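Local coordinates for extracellular solute-binding protein, family 1 (Bifidobacterium longum subsp. infantis ATCC 15697, PDB 3QUF) that probably binds an extracellular solute, perhaps a sugar, and delivers it to a membrane transporter for uptake, at residues T90-T95 / K374-M379. Numbering follows the deposited sequence.
With ACY (acetic acid), chain E.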
ATOM      1  N   THR A  90       6.738  -8.905  -5.608  1.00 12.56           N
ATOM      2  CA  THR A  90       6.282  -7.534  -5.663  1.00 13.92           C
ATOM      3  C   THR A  90       4.800  -7.504  -5.990  1.00 14.06           C
ATOM      4  O   THR A  90       4.204  -8.535  -6.305  1.00 12.23           O
ATOM      5  CB  THR A  90       7.023  -6.741  -6.701  1.00 14.85           C
ATOM      6  OG1 THR A  90       6.578  -7.069  -8.040  1.00 14.65           O
ATOM      7  CG2 THR A  90       8.560  -6.978  -6.579  1.00 15.31           C
HETATM    8  N   MSE A  91       4.195  -6.307  -5.964  1.00 14.13           N
HETATM    9  CA  MSE A  91       2.773  -6.237  -6.299  1.00 15.80           C
HETATM   10  C   MSE A  91       2.496  -6.559  -7.753  1.00 16.18           C
HETATM   11  O   MSE A  91       1.364  -6.974  -8.123  1.00 18.74           O
HETATM   12  CB  MSE A  91       2.199  -4.856  -5.912  1.00 16.38           C
HETATM   13  CG  MSE A  91       2.327  -4.538  -4.403  1.00 14.97           C
HETATM   14 SE   MSE A  91       1.458  -5.830  -3.213  0.80 15.55          SE
HETATM   15  CE  MSE A  91       3.023  -6.935  -2.656  1.00 13.20           C
ATOM     16  N   ASP A  92       3.521  -6.475  -8.601  1.00 15.07           N
ATOM     17  CA  ASP A  92       3.341  -6.793  -9.999  1.00 16.35           C
ATOM     18  C   ASP A  92       3.658  -8.246 -10.389  1.00 15.30           C
ATOM     19  O   ASP A  92       3.237  -8.680 -11.462  1.00 17.66           O
ATOM     20  CB  ASP A  92       4.222  -5.888 -10.867  1.00 18.89           C
ATOM     21  CG  ASP A  92       3.767  -4.447 -10.854  1.00 27.64           C
ATOM     22  OD1 ASP A  92       2.544  -4.192 -10.754  1.00 32.93           O
ATOM     23  OD2 ASP A  92       4.656  -3.574 -10.907  1.00 36.93           O
ATOM     24  N   ASN A  93       4.421  -8.989  -9.585  1.00 13.91           N
ATOM     25  CA  ASN A  93       4.750 -10.361  -9.963  1.00 12.57           C
ATOM     26  C   ASN A  93       4.312 -11.413  -8.950  1.00 11.97           C
ATOM     27  O   ASN A  93       4.565 -12.610  -9.170  1.00 11.96           O
ATOM     28  CB  ASN A  93       6.261 -10.499 -10.268  1.00 13.04           C
ATOM     29  CG  ASN A  93       7.110 -10.566  -8.984  1.00 14.23           C
ATOM     30  OD1 ASN A  93       6.581 -10.396  -7.909  1.00 13.13           O
ATOM     31  ND2 ASN A  93       8.397 -10.841  -9.096  1.00 13.43           N
ATOM     32  N   ARG A  94       3.656 -11.012  -7.860  1.00 10.76           N
ATOM     33  CA  ARG A  94       3.488 -11.962  -6.733  1.00 11.56           C
ATOM     34  C   ARG A  94       2.733 -13.223  -7.151  1.00 12.47           C
ATOM     35  O   ARG A  94       3.185 -14.343  -6.842  1.00 11.75           O
ATOM     36  CB  ARG A  94       2.831 -11.324  -5.511  1.00 12.00           C
ATOM     37  CG  ARG A  94       1.482 -10.702  -5.774  1.00 12.37           C
ATOM     38  CD  ARG A  94       1.035  -9.822  -4.592  1.00 12.97           C
ATOM     39  NE  ARG A  94      -0.331  -9.425  -4.834  1.00 13.59           N
ATOM     40  CZ  ARG A  94      -1.420 -10.171  -4.585  1.00 12.80           C
ATOM     41  NH1 ARG A  94      -1.351 -11.393  -4.064  1.00 13.03           N
ATOM     42  NH2 ARG A  94      -2.618  -9.729  -4.963  1.00 14.31           N
ATOM     43  N   THR A  95       1.626 -13.082  -7.875  1.00 12.50           N
ATOM     44  CA  THR A  95       0.845 -14.271  -8.251  1.00 13.20           C
ATOM     45  C   THR A  95       1.495 -15.066  -9.392  1.00 13.29           C
ATOM     46  O   THR A  95       1.525 -16.297  -9.344  1.00 12.14           O
ATOM     47  CB  THR A  95      -0.601 -13.921  -8.505  1.00 15.47           C
ATOM     48  OG1 THR A  95      -0.655 -12.989  -9.563  1.00 20.04           O
ATOM     49  CG2 THR A  95      -1.236 -13.342  -7.270  1.00 16.01           C
ATOM     50  N   LYS A 374      -4.351 -10.166 -10.617  1.00 16.45           N
ATOM     51  CA  LYS A 374      -4.140 -10.430 -12.038  1.00 19.57           C
ATOM     52  C   LYS A 374      -3.980  -9.096 -12.722  1.00 19.70           C
ATOM     53  O   LYS A 374      -4.656  -8.157 -12.337  1.00 19.21           O
ATOM     54  CB  LYS A 374      -5.342 -11.143 -12.634  1.00 21.08           C
ATOM     55  CG  LYS A 374      -5.706 -12.436 -11.950  1.00 26.82           C
ATOM     56  CD  LYS A 374      -6.968 -13.095 -12.515  1.00 34.60           C
ATOM     57  CE  LYS A 374      -7.079 -14.532 -11.937  1.00 38.10           C
ATOM     58  NZ  LYS A 374      -8.386 -15.203 -12.178  1.00 43.32           N
ATOM     59  N   SER A 375      -3.077  -9.026 -13.708  1.00 20.83           N
ATOM     60  CA  SER A 375      -2.900  -7.862 -14.623  1.00 21.94           C
ATOM     61  C   SER A 375      -3.100  -6.500 -13.929  1.00 21.22           C
ATOM     62  O   SER A 375      -4.044  -5.762 -14.237  1.00 20.94           O
ATOM     63  CB  SER A 375      -3.829  -7.975 -15.835  1.00 23.84           C
ATOM     64  OG  SER A 375      -3.655  -9.187 -16.579  1.00 27.77           O
ATOM     65  N   PRO A 376      -2.269  -6.208 -12.942  1.00 20.43           N
ATOM     66  CA  PRO A 376      -2.507  -5.037 -12.134  1.00 20.48           C
ATOM     67  C   PRO A 376      -2.400  -3.737 -12.932  1.00 20.55           C
ATOM     68  O   PRO A 376      -3.130  -2.792 -12.664  1.00 20.09           O
ATOM     69  CB  PRO A 376      -1.431  -5.104 -11.053  1.00 22.29           C
ATOM     70  CG  PRO A 376      -0.600  -6.293 -11.349  1.00 21.65           C
ATOM     71  CD  PRO A 376      -1.237  -7.096 -12.353  1.00 20.70           C
ATOM     72  N   THR A 377      -1.526  -3.699 -13.931  1.00 20.29           N
ATOM     73  CA  THR A 377      -1.469  -2.498 -14.747  1.00 21.28           C
ATOM     74  C   THR A 377      -2.730  -2.283 -15.557  1.00 20.60           C
ATOM     75  O   THR A 377      -3.215  -1.123 -15.637  1.00 21.26           O
ATOM     76  CB  THR A 377      -0.225  -2.543 -15.641  1.00 23.37           C
ATOM     77  OG1 THR A 377       0.916  -2.563 -14.781  1.00 26.90           O
ATOM     78  CG2 THR A 377      -0.183  -1.329 -16.509  1.00 24.44           C
ATOM     79  N   VAL A 378      -3.290  -3.357 -16.130  1.00 18.74           N
ATOM     80  CA  VAL A 378      -4.482  -3.299 -16.908  1.00 19.33           C
ATOM     81  C   VAL A 378      -5.648  -2.801 -16.051  1.00 17.72           C
ATOM     82  O   VAL A 378      -6.426  -1.945 -16.480  1.00 17.86           O
ATOM     83  CB  VAL A 378      -4.850  -4.647 -17.562  1.00 20.70           C
ATOM     84  CG1 VAL A 378      -6.212  -4.626 -18.216  1.00 21.19           C
ATOM     85  CG2 VAL A 378      -3.789  -5.070 -18.607  1.00 22.98           C
HETATM   86  N   MSE A 379      -5.758  -3.354 -14.852  1.00 16.92           N
HETATM   87  CA  MSE A 379      -6.874  -3.033 -13.975  1.00 16.15           C
HETATM   88  C   MSE A 379      -6.752  -1.627 -13.378  1.00 16.53           C
HETATM   89  O   MSE A 379      -7.742  -0.908 -13.313  1.00 16.78           O
HETATM   90  CB  MSE A 379      -7.012  -4.065 -12.874  1.00 16.45           C
HETATM   91  CG  MSE A 379      -7.557  -5.364 -13.328  1.00 17.49           C
HETATM   92 SE   MSE A 379      -9.221  -5.356 -14.307  0.80 19.09          SE
HETATM   93  CE  MSE A 379     -10.404  -4.503 -13.069  1.00 20.28           C
TER
HETATM   94  C   ACY E 424       0.773 -10.552 -10.627  1.00 28.78           C
HETATM   95  O   ACY E 424       0.257 -10.272 -11.748  1.00 31.07           O
HETATM   96  OXT ACY E 424       1.680 -11.406 -10.507  1.00 24.68           O
HETATM   97  CH3 ACY E 424       0.200  -9.826  -9.438  1.00 29.56           C
HETATM   98  O   HOH W   1       1.136  -2.065 -11.845  1.00 50.17           O
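Of the Asp92 carboxylate, OD1 is the oxygen that meets Pro376, lying 3.8 Å from its CG, while the carbonyl O of Met91 approaches the same CG. The Arg94 guanidinium carries the methyl CG2 of Thr95 on one face, 3.7 Å above the plane and displaced toward the rim; its NH1 and NH2 are hydrogen-bonded to the carbonyl oxygens of Leu122 and Asn371, respectively. With CG anti to the carbonyl carbon (chi1 -69°), the Asp92 carboxylate is placed so that OD1 comes up to the Pro376 ring, and the two side chains cross obliquely. A water bridges the two segments beside them, donating to Asp92 OD1 at 2.8 Å and hydrogen-bonded to Thr377 OG1 at 3.0 Å. Family 1 solute-binding proteins fold into two lobes around a cleft; the turn after strand 86-89 and the first turn of helix 376-391 probably belong to different lobes and meet thinly, partly through water. An acetic acid molecule, probably from the crystallisation liquor, sits between them. Its OXT receives a weak hydrogen bond from Thr95 N (3.1 Å), the molecule is also hydrogen-bonded to Asp96 N, and its O lies 3.6 Å from Pro376 CD. Within the turn, Thr90 OG1 accepts from Asp92 N at 3.2 Å, an ST turn.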